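Dual function macrocyclase-peptidase POPB (Galerina marginata, PDB 5N4B) cleaves peptides after proline and macrocyclises the remaining precursor in the biosynthesis of amanitin toxins, acting as a serine peptidase with an alpha/beta-hydrolase and a beta-propeller domain. Local coordinates at residues L58-L63 and A712-G717; K571-G576 and R721-E726; G586-V589 and T595-A598; A598-G603 and G717-A722; S695-G698 and G702-T705. The protein carries 1 engineered substitution. All blocks are in the same frame, centred on the assembly; numbering follows the deposited sequence. Where two conformers were deposited one is given.

Contact 1: L58-L63 and A712-G717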
# COMPACT_ATOMS: atom_id res chain seq x y z
N LEU A 58 18.86 21.93 -9.28
CA LEU A 58 18.48 23.02 -8.36
C LEU A 58 18.12 22.47 -7.00
O LEU A 58 18.51 23.03 -5.96
CB LEU A 58 17.32 23.83 -8.93
CG LEU A 58 16.84 25.05 -8.16
CD1 LEU A 58 17.89 26.13 -8.22
CD2 LEU A 58 15.56 25.55 -8.76
N ALA A 59 17.32 21.41 -6.96
CA ALA A 59 16.92 20.86 -5.68
C ALA A 59 18.14 20.37 -4.91
O ALA A 59 18.28 20.63 -3.71
CB ALA A 59 15.94 19.72 -5.86
N GLN A 60 19.03 19.63 -5.59
CA GLN A 60 20.20 19.11 -4.89
C GLN A 60 21.13 20.24 -4.46
O GLN A 60 21.70 20.18 -3.37
CB GLN A 60 20.99 18.14 -5.77
CG GLN A 60 22.16 17.48 -5.01
CD GLN A 60 21.67 16.69 -3.85
OE1 GLN A 60 20.89 15.73 -4.02
NE2 GLN A 60 22.05 17.10 -2.66
N SER A 61 21.26 21.29 -5.28
CA SER A 61 22.08 22.43 -4.88
C SER A 61 21.52 23.06 -3.59
O SER A 61 22.27 23.52 -2.72
CB SER A 61 22.17 23.45 -6.01
OG SER A 61 22.82 24.63 -5.57
N TYR A 62 20.20 23.16 -3.47
CA TYR A 62 19.60 23.72 -2.27
C TYR A 62 19.88 22.83 -1.07
O TYR A 62 20.32 23.31 -0.02
CB TYR A 62 18.09 23.90 -2.44
CG TYR A 62 17.46 24.62 -1.29
CD1 TYR A 62 17.60 25.97 -1.18
CD2 TYR A 62 16.75 23.98 -0.31
CE1 TYR A 62 17.07 26.68 -0.16
CE2 TYR A 62 16.23 24.71 0.78
CZ TYR A 62 16.41 26.05 0.83
OH TYR A 62 15.88 26.82 1.87
N LEU A 63 19.63 21.54 -1.20
CA LEU A 63 19.88 20.60 -0.12
C LEU A 63 21.35 20.60 0.31
O LEU A 63 21.64 20.41 1.50
CB LEU A 63 19.41 19.20 -0.54
CG LEU A 63 17.87 19.10 -0.81
CD1 LEU A 63 17.59 17.81 -1.58
CD2 LEU A 63 17.08 19.20 0.45
N ALA A 712 15.23 9.81 2.67
CA ALA A 712 14.58 10.19 3.91
C ALA A 712 15.31 11.36 4.56
O ALA A 712 14.67 12.30 5.06
CB ALA A 712 14.52 8.98 4.86
N ALA A 713 16.63 11.33 4.57
CA ALA A 713 17.37 12.44 5.16
C ALA A 713 17.11 13.74 4.41
O ALA A 713 16.98 14.81 5.02
CB ALA A 713 18.85 12.11 5.19
N ASP A 714 17.05 13.69 3.08
CA ASP A 714 16.74 14.90 2.30
C ASP A 714 15.36 15.43 2.65
O ASP A 714 15.19 16.64 2.85
CB ASP A 714 16.75 14.57 0.81
CG ASP A 714 18.12 14.47 0.18
OD1 ASP A 714 19.10 14.82 0.82
OD2 ASP A 714 18.19 14.04 -1.01
N LYS A 715 14.37 14.56 2.72
CA LYS A 715 12.99 14.97 2.96
C LYS A 715 12.83 15.58 4.35
O LYS A 715 12.32 16.70 4.51
CB LYS A 715 12.04 13.76 2.84
CG LYS A 715 10.69 13.97 3.41
CD LYS A 715 9.76 12.84 3.00
CE LYS A 715 9.91 11.66 3.82
NZ LYS A 715 8.57 10.89 3.82
N TRP A 716 13.27 14.84 5.38
CA TRP A 716 13.07 15.31 6.74
C TRP A 716 14.01 16.47 7.05
O TRP A 716 13.66 17.37 7.82
CB TRP A 716 13.21 14.16 7.75
CG TRP A 716 12.21 13.07 7.54
CD1 TRP A 716 12.48 11.74 7.31
CD2 TRP A 716 10.79 13.19 7.51
NE1 TRP A 716 11.31 11.04 7.16
CE2 TRP A 716 10.26 11.91 7.25
CE3 TRP A 716 9.92 14.27 7.67
CZ2 TRP A 716 8.88 11.67 7.16
CZ3 TRP A 716 8.55 14.03 7.58
CH2 TRP A 716 8.05 12.75 7.33
N GLY A 717 15.19 16.48 6.45
CA GLY A 717 16.08 17.63 6.61
C GLY A 717 15.54 18.89 5.96
O GLY A 717 15.64 19.99 6.52
O HOH W 1 21.41 15.71 -0.19

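Contact 2: K571-G576 and R721-E726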
# COMPACT_ATOMS: atom_id res chain seq x y z
N LYS A 571 4.46 25.83 12.08
CA LYS A 571 5.38 24.70 12.16
C LYS A 571 4.71 23.35 11.94
O LYS A 571 5.18 22.35 12.45
CB LYS A 571 6.18 24.74 13.46
CG LYS A 571 7.08 26.01 13.63
CD LYS A 571 8.14 25.69 14.68
CE LYS A 571 9.05 26.87 15.07
NZ LYS A 571 9.46 27.66 13.87
N VAL A 572 3.61 23.32 11.19
CA VAL A 572 3.01 22.06 10.72
C VAL A 572 3.47 21.82 9.29
O VAL A 572 3.20 22.63 8.40
CB VAL A 572 1.48 22.07 10.78
CG1 VAL A 572 0.96 20.72 10.34
CG2 VAL A 572 0.95 22.43 12.18
N ALA A 573 4.16 20.72 9.06
CA ALA A 573 4.58 20.27 7.75
C ALA A 573 3.69 19.11 7.35
O ALA A 573 3.23 18.36 8.22
CB ALA A 573 6.02 19.79 7.76
N ILE A 574 3.44 18.97 6.07
CA ILE A 574 2.57 17.90 5.58
C ILE A 574 3.30 17.03 4.57
O ILE A 574 4.16 17.49 3.81
CB ILE A 574 1.23 18.40 5.01
CG1 ILE A 574 1.42 19.46 3.95
CG2 ILE A 574 0.31 18.91 6.15
CD1 ILE A 574 0.11 19.92 3.25
N ASN A 575 2.91 15.75 4.56
CA ASN A 575 3.54 14.74 3.73
C ASN A 575 2.51 13.67 3.38
O ASN A 575 1.62 13.37 4.19
CB ASN A 575 4.73 14.14 4.51
CG ASN A 575 5.47 13.02 3.80
OD1 ASN A 575 5.73 11.98 4.43
ND2 ASN A 575 5.84 13.20 2.56
N GLY A 576 2.62 13.14 2.16
CA GLY A 576 1.76 12.05 1.70
C GLY A 576 2.23 11.63 0.32
O GLY A 576 2.98 12.35 -0.33
N ARG A 721 14.72 22.26 8.18
CA ARG A 721 15.26 23.60 7.87
C ARG A 721 14.13 24.57 7.55
O ARG A 721 14.14 25.71 8.02
CB ARG A 721 16.25 23.52 6.72
CG ARG A 721 16.70 24.90 6.32
CD ARG A 721 18.07 24.96 5.74
NE ARG A 721 19.06 24.69 6.78
CZ ARG A 721 20.35 24.94 6.61
NH1 ARG A 721 21.22 24.65 7.57
NH2 ARG A 721 20.75 25.46 5.46
N ALA A 722 13.14 24.13 6.78
CA ALA A 722 12.03 25.03 6.46
C ALA A 722 11.30 25.49 7.70
O ALA A 722 10.74 26.58 7.70
CB ALA A 722 11.02 24.36 5.56
N LEU A 723 11.21 24.64 8.74
CA LEU A 723 10.54 25.02 10.00
C LEU A 723 11.49 25.66 10.99
O LEU A 723 11.06 26.01 12.09
CB LEU A 723 9.90 23.76 10.61
CG LEU A 723 8.90 22.99 9.71
CD1 LEU A 723 8.25 21.86 10.49
CD2 LEU A 723 7.86 23.92 9.04
N GLY A 724 12.75 25.86 10.62
CA GLY A 724 13.72 26.52 11.48
C GLY A 724 14.20 25.67 12.63
O GLY A 724 14.65 26.22 13.65
N LEU A 725 14.15 24.35 12.51
CA LEU A 725 14.59 23.48 13.58
C LEU A 725 16.08 23.23 13.50
O LEU A 725 16.63 23.01 12.42
CB LEU A 725 13.87 22.14 13.50
CG LEU A 725 12.35 22.19 13.39
CD1 LEU A 725 11.78 20.81 13.25
CD2 LEU A 725 11.74 22.93 14.58
N GLU A 726 16.69 23.15 14.68
CA GLU A 726 18.12 23.01 14.80
C GLU A 726 18.41 21.74 15.58
O GLU A 726 17.63 21.33 16.46
CB GLU A 726 18.76 24.22 15.53
CG GLU A 726 18.48 25.56 14.87
CD GLU A 726 19.23 25.76 13.56
OE1 GLU A 726 19.90 24.82 13.10
OE2 GLU A 726 19.13 26.87 12.99

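Contact 3: G586-V589 and T595-A598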
# COMPACT_ATOMS: atom_id res chain seq x y z
N GLY A 586 -3.17 19.76 -3.17
CA GLY A 586 -4.41 20.50 -3.03
C GLY A 586 -4.53 21.26 -1.72
O GLY A 586 -5.11 22.36 -1.68
N SER A 587 -3.98 20.72 -0.64
CA SER A 587 -4.06 21.40 0.63
C SER A 587 -3.28 22.70 0.61
O SER A 587 -3.72 23.68 1.20
CB SER A 587 -3.56 20.50 1.76
OG SER A 587 -4.50 19.43 2.03
N ILE A 588 -2.10 22.73 -0.03
CA ILE A 588 -1.33 23.97 -0.01
C ILE A 588 -1.98 25.03 -0.88
O ILE A 588 -1.90 26.21 -0.57
CB ILE A 588 0.18 23.82 -0.32
CG1 ILE A 588 0.45 23.41 -1.75
CG2 ILE A 588 0.85 22.86 0.66
CD1 ILE A 588 1.95 23.34 -2.05
N VAL A 589 -2.68 24.62 -1.95
CA VAL A 589 -3.43 25.55 -2.78
C VAL A 589 -4.61 26.12 -2.00
O VAL A 589 -4.91 27.33 -2.07
CB VAL A 589 -3.88 24.84 -4.07
CG1 VAL A 589 -4.92 25.68 -4.80
CG2 VAL A 589 -2.65 24.47 -4.96
N THR A 595 -0.91 28.31 6.82
CA THR A 595 -1.40 27.13 7.53
C THR A 595 -0.30 26.09 7.67
O THR A 595 -0.23 25.38 8.69
CB THR A 595 -2.57 26.51 6.77
OG1 THR A 595 -3.68 27.40 6.72
CG2 THR A 595 -3.09 25.22 7.41
N PHE A 596 0.54 25.95 6.65
CA PHE A 596 1.60 24.96 6.65
C PHE A 596 2.94 25.64 6.56
O PHE A 596 3.07 26.67 5.91
CB PHE A 596 1.43 24.06 5.44
CG PHE A 596 0.09 23.40 5.36
CD1 PHE A 596 -0.27 22.46 6.30
CD2 PHE A 596 -0.82 23.71 4.38
CE1 PHE A 596 -1.51 21.85 6.27
CE2 PHE A 596 -2.07 23.08 4.32
CZ PHE A 596 -2.40 22.15 5.27
N GLY A 597 3.94 25.03 7.19
CA GLY A 597 5.31 25.51 7.14
C GLY A 597 6.17 24.78 6.13
O GLY A 597 7.24 25.28 5.78
N ALA A 598 5.74 23.61 5.66
CA ALA A 598 6.48 22.87 4.66
C ALA A 598 5.56 21.82 4.07
O ALA A 598 4.61 21.38 4.72
CB ALA A 598 7.71 22.16 5.21

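Contact 4: A598-G603 and G717-A722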
# COMPACT_ATOMS: atom_id res chain seq x y z
N ALA A 598 5.74 23.61 5.66
CA ALA A 598 6.48 22.87 4.66
C ALA A 598 5.56 21.82 4.07
O ALA A 598 4.61 21.38 4.72
CB ALA A 598 7.71 22.16 5.21
N ALA A 599 5.88 21.39 2.86
CA ALA A 599 5.05 20.42 2.16
C ALA A 599 5.91 19.49 1.32
O ALA A 599 6.76 19.95 0.56
CB ALA A 599 4.02 21.13 1.27
N VAL A 600 5.67 18.19 1.44
CA VAL A 600 6.42 17.15 0.70
C VAL A 600 5.42 16.19 0.07
O VAL A 600 5.04 15.18 0.69
CB VAL A 600 7.49 16.45 1.55
CG1 VAL A 600 8.18 15.39 0.67
CG2 VAL A 600 8.46 17.45 2.05
N PRO A 601 4.92 16.48 -1.14
CA PRO A 601 4.08 15.52 -1.87
C PRO A 601 4.93 14.55 -2.65
O PRO A 601 5.83 14.99 -3.39
CB PRO A 601 3.25 16.42 -2.79
CG PRO A 601 4.17 17.59 -3.05
CD PRO A 601 5.07 17.76 -1.86
N GLU A 602 4.67 13.26 -2.52
CA GLU A 602 5.48 12.19 -3.14
C GLU A 602 4.64 11.47 -4.20
O GLU A 602 3.59 10.91 -3.89
CB GLU A 602 5.98 11.20 -2.10
CG GLU A 602 6.79 11.85 -1.01
CD GLU A 602 7.26 10.84 0.05
OE1 GLU A 602 7.51 9.65 -0.30
OE2 GLU A 602 7.46 11.21 1.21
N GLY A 603 5.09 11.45 -5.44
CA GLY A 603 4.37 10.73 -6.48
C GLY A 603 2.89 11.01 -6.55
O GLY A 603 2.08 10.08 -6.73
N GLY A 717 15.19 16.48 6.45
CA GLY A 717 16.08 17.63 6.61
C GLY A 717 15.54 18.89 5.96
O GLY A 717 15.64 19.99 6.52
N PHE A 718 14.92 18.72 4.80
CA PHE A 718 14.27 19.85 4.14
C PHE A 718 13.19 20.42 5.03
O PHE A 718 13.08 21.63 5.21
CB PHE A 718 13.73 19.43 2.79
CG PHE A 718 12.96 20.52 2.06
CD1 PHE A 718 13.65 21.36 1.21
CD2 PHE A 718 11.62 20.67 2.21
CE1 PHE A 718 13.02 22.40 0.53
CE2 PHE A 718 10.95 21.70 1.53
CZ PHE A 718 11.65 22.54 0.69
N ILE A 719 12.36 19.54 5.57
CA ILE A 719 11.29 19.99 6.44
C ILE A 719 11.88 20.69 7.66
O ILE A 719 11.42 21.76 8.06
CB ILE A 719 10.39 18.81 6.83
CG1 ILE A 719 9.49 18.40 5.66
CG2 ILE A 719 9.55 19.18 8.06
CD1 ILE A 719 8.79 17.10 5.84
N ALA A 720 12.89 20.09 8.30
CA ALA A 720 13.45 20.68 9.51
C ALA A 720 13.98 22.08 9.26
O ALA A 720 13.70 23.02 10.03
CB ALA A 720 14.55 19.81 10.09
N ARG A 721 14.72 22.26 8.18
CA ARG A 721 15.26 23.60 7.87
C ARG A 721 14.13 24.57 7.55
O ARG A 721 14.14 25.71 8.02
CB ARG A 721 16.25 23.52 6.72
CG ARG A 721 16.70 24.90 6.32
CD ARG A 721 18.07 24.96 5.74
NE ARG A 721 19.06 24.69 6.78
CZ ARG A 721 20.35 24.94 6.61
NH1 ARG A 721 21.22 24.65 7.57
NH2 ARG A 721 20.75 25.46 5.46
N ALA A 722 13.14 24.13 6.78
CA ALA A 722 12.03 25.03 6.46
C ALA A 722 11.30 25.49 7.70
O ALA A 722 10.74 26.58 7.70
CB ALA A 722 11.02 24.36 5.56

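Contact 5: S695-G698 and G702-T705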
# COMPACT_ATOMS: atom_id res chain seq x y z
N SER A 695 16.24 6.39 -11.90
CA SER A 695 16.24 4.94 -11.99
C SER A 695 14.81 4.51 -12.25
O SER A 695 13.90 4.87 -11.50
CB SER A 695 16.76 4.33 -10.71
OG SER A 695 16.75 2.90 -10.78
N TRP A 696 14.60 3.77 -13.32
CA TRP A 696 13.27 3.36 -13.75
C TRP A 696 12.91 2.06 -13.06
O TRP A 696 13.23 0.96 -13.56
CB TRP A 696 13.21 3.24 -15.27
CG TRP A 696 11.78 3.13 -15.81
CD1 TRP A 696 10.89 2.16 -15.55
CD2 TRP A 696 11.12 4.07 -16.64
NE1 TRP A 696 9.70 2.41 -16.19
CE2 TRP A 696 9.81 3.58 -16.88
CE3 TRP A 696 11.50 5.28 -17.21
CZ2 TRP A 696 8.88 4.26 -17.65
CZ3 TRP A 696 10.61 5.95 -17.99
CH2 TRP A 696 9.30 5.45 -18.19
N LEU A 697 12.22 2.17 -11.94
CA LEU A 697 11.85 0.98 -11.18
C LEU A 697 10.88 0.14 -11.99
O LEU A 697 9.91 0.66 -12.57
CB LEU A 697 11.21 1.43 -9.88
CG LEU A 697 12.12 2.12 -8.86
CD1 LEU A 697 11.26 2.63 -7.71
CD2 LEU A 697 13.24 1.19 -8.38
N GLY A 698 11.10 -1.16 -12.00
CA GLY A 698 10.11 -2.07 -12.56
C GLY A 698 8.89 -2.10 -11.67
O GLY A 698 8.90 -1.72 -10.50
N GLY A 702 11.07 -1.80 -5.26
CA GLY A 702 11.52 -0.74 -4.39
C GLY A 702 12.95 -0.30 -4.69
O GLY A 702 13.67 -0.90 -5.47
N LYS A 703 13.33 0.77 -4.03
CA LYS A 703 14.69 1.28 -4.14
C LYS A 703 15.62 0.53 -3.21
O LYS A 703 15.17 -0.04 -2.21
CB LYS A 703 14.70 2.75 -3.71
CG LYS A 703 13.85 3.67 -4.55
CD LYS A 703 14.07 5.08 -4.17
CE LYS A 703 13.14 5.95 -4.99
NZ LYS A 703 13.65 7.34 -5.13
N PRO A 704 16.93 0.60 -3.45
CA PRO A 704 17.87 0.04 -2.47
C PRO A 704 17.78 0.79 -1.15
O PRO A 704 17.46 1.98 -1.10
CB PRO A 704 19.24 0.23 -3.13
CG PRO A 704 18.95 0.53 -4.62
CD PRO A 704 17.59 1.17 -4.64
N THR A 705 18.10 0.09 -0.07
CA THR A 705 18.01 0.68 1.27
C THR A 705 18.84 1.95 1.39
O THR A 705 18.40 2.93 1.98
CB THR A 705 18.46 -0.34 2.30
OG1 THR A 705 17.63 -1.49 2.18
CG2 THR A 705 18.29 0.22 3.70

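Contact 1: L58-L63 and A712-G717
This is a buried helix-helix contact in the helical layer on one side of the alpha/beta-hydrolase sheet. Leu-63, near the end of N-terminal helix 46-64, meets Asp-714 of C-terminal helix 705-722. The two side chains cross at about a right angle. Leu-63 CD1 lies over the face of the carboxylate, 3.8 Å from Asp-714 CG and 3.9 Å from Asp-714 OD2. The other methyl, Leu-63 CD2, rests 4.0 Å from Asp-714 O, so one leucine spans both the side chain and the backbone of the aspartate. The leucine fork stands opposite its own carbonyl carbon (chi1 -63°), and this sends the methyls toward helix 705-722.

The polar part runs through one water. Gln-60 NE2 donates to it at 2.9 Å, and the water donates to Asp-714 OD1 at 2.7 Å. Gln-60 has no direct bond to Asp-714. Its NE2 also bonds Asp-64 OD1, and its OE1 accepts from Lys-710 NZ. Lys-710 and Lys-691 both form salt bridges with Asp-714 OD2. The two carboxylate oxygens therefore differ: OD1 takes the water and OD2 takes the lysines. Two nearby positive charges would probably help keep this buried acid ionised. Ile-69 of helix 68-80 packs on both Leu-63 and Asp-714.

The pairing joins an N-terminal and a C-terminal helix across more than 600 residues. That is characteristic of prolyl oligopeptidases, whose peptidase domain is built from both ends of the chain.

Contact 2: K571-G576 and R721-E726
Lys-571 and Leu-723 lie past each other, each reaching for the other's backbone. The lysine runs along the end of helix 705-722, while the leucine points back to the start of strand 572-577. Lys-571 is extended up to its last bond. There it bends (chi4 -42°), which turns NZ onto Leu-723 O at 2.9 Å. The C=O...NZ angle is 154°, so the ammonium comes in nearly head-on to the carbonyl. It is tilted 24° out of the carbonyl plane. Lys-571 CE follows at 3.7 Å from Leu-723 O.

Leu-723 points toward the strand, and its two methyls meet different atoms. CD1 sits 3.7 Å from Lys-571 O and packs on Ala-573 CB at 4.1 Å. CD2 rests 4.1 Å from Lys-571 CA. Ala-573 in turn points at the leucine. Ala-491, in the loop before neighbouring strand 492-495, adds to the same apolar patch.

The helix ends here in a Schellman motif. Gly-724, with positive phi, is the first residue to leave helical backbone angles, and it sends its N to Arg-721 O at 3.0 Å. Leu-725 N reaches back to Ala-720 O at 2.8 Å.

A positive charge at the C-terminal end of a helix faces the negative end of the helix dipole, so the bond from Lys-571 is probably strengthened electrostatically. The buried leucine beside it ties the same helix end to the sheet by apolar contact.

Contact 3: G586-V589 and T595-A598
Phe-596 meets Ser-587 and Ile-588 of helix 579-590 with one side of its ring. Its CB points toward the helix, and a chi1 of -56° swings CG away from the carbonyl carbon and carries the ring across the gap. The first ring atom to touch the helix is CD2, 4.2 Å from Ile-588 CG2. That methyl approaches obliquely. Further out, Phe-596 CE2 reaches Ser-587 O at 3.6 Å. The carbonyl oxygen is at the ring edge, close to its plane. Ser-587 CB is 3.9 Å from Phe-596 CE2 and 4.0 Å from CZ at the tip. Ser-587 OG is used elsewhere, in a bond to Leu-583 O one turn back.

One ring face is covered by Thr-595 CG2, 3.7 Å above the plane and over its centre. Ile-574 of strand 572-577 packs at CE1, and Ala-558 of helix 548-563 also touches the Phe-596 side chain.

The contact lies within a beta-alpha-beta crossover, where helix 579-590 follows the nucleophile position, here the engineered Ala-578, and leads on to strand 598-602. No hydrogen bond joins the two segments. The ring is held by van der Waals contact, and its slightly positive edge facing a carbonyl oxygen is probably mildly attractive.

Contact 4: A598-G603 and G717-A722
This is an apolar helix-on-sheet contact in the interior of the alpha/beta-hydrolase domain. Val-600 and Ala-598 of strand 598-602 face Ile-719 and Ala-722 of helix 705-722. The axes of these short segments approach to 8.5 Å and run nearly antiparallel, at 163°.

Ile-719 fits against both strand residues. With CG1 trans to the carbonyl carbon (chi1 -74°), CD1 extends on toward the sheet. Val-600 CG2 meets Ile-719 CD1 at 3.8 Å and Ile-719 CG1 at 3.9 Å, the two side chains passing at a slant. Ala-598 CB lies 4.2 Å from Ile-719 CG1. It also meets Ala-722 CB at 4.0 Å, one turn further along the helix. Two alanines facing each other probably let helix and strand come close at this end, where Ala-598 and Ile-719 have the nearest CA atoms.

The isoleucine's other branch, CG2, packs on Ala-573 of the neighbouring strand 572-577. On the other flank Phe-718 touches Leu-655 of strand 653-659. The helix thus lies across three neighbouring strands, 572-577, 598-602 and 653-659. No hydrogen bond crosses the contact.

Ala-599, between the two contacting residues, points away from helix 705-722 and packs on Val-584 and Ile-588 of helix 579-590. The sheet thus has a helix on each side here. That layering is typical of the alpha/beta-hydrolase fold, in which the C-terminal helix covers the central parallel strands.

Contact 5: S695-G698 and G702-T705
Leu-697 reaches over Gly-702 and Lys-703 within a single surface loop, and it has the most area buried of the three. Its CB points at the second segment. The branch leaves on the amide side of the backbone (chi1 -69°), and the two methyls part from there. CD2 settles 3.6 Å from Gly-702 O and 4.0 Å from Gly-702 C. CD1 lies 4.2 Å from Lys-703 CG, alongside the start of the lysine chain.

Gly-702 offers only its backbone, so the methyl rests against a peptide group rather than a side chain. No hydrogen bond runs between the segments.

The loop joins strand 688-693 to helix 705-722, the place where an alpha/beta hydrolase carries its catalytic histidine. His-699 of the charge relay system lies in the short bend between the two segments. The side chain of Leu-697 is about 8 Å from that of His-699 and about 7 Å from that of Asp-662, the triad acid. Leu-697 also touches Leu-165, from a loop between beta-propeller strands 157-164 and 170-176.

Lys-703 uses its apolar stem here and its charge elsewhere. The chain is extended, and NZ forms salt bridges with Asp-693 and Asp-711 and a hydrogen bond with Asn-659 OD1. Lys-703 therefore ties the loop to both strand 688-693 and helix 705-722. Pro-704 follows at the N-cap position of that helix.

Contacts 1, 2 and 4 are all buried and all use helix 705-722. Contact 1 sets it against an N-terminal helix through a leucine, a water and charged neighbours. Contact 4 presses it on the sheet by apolar groups alone, and contact 2 fixes its C-terminal end with one lysine bond. Contacts 2 and 4 reach neighbouring strands of one sheet. Contact 3 is also buried but lies about the helix on the other side of that sheet, sharing Ala-598 with contact 4. Contact 5 differs: it is a surface contact within the histidine loop, leading into helix 705-722, and touches none of the others.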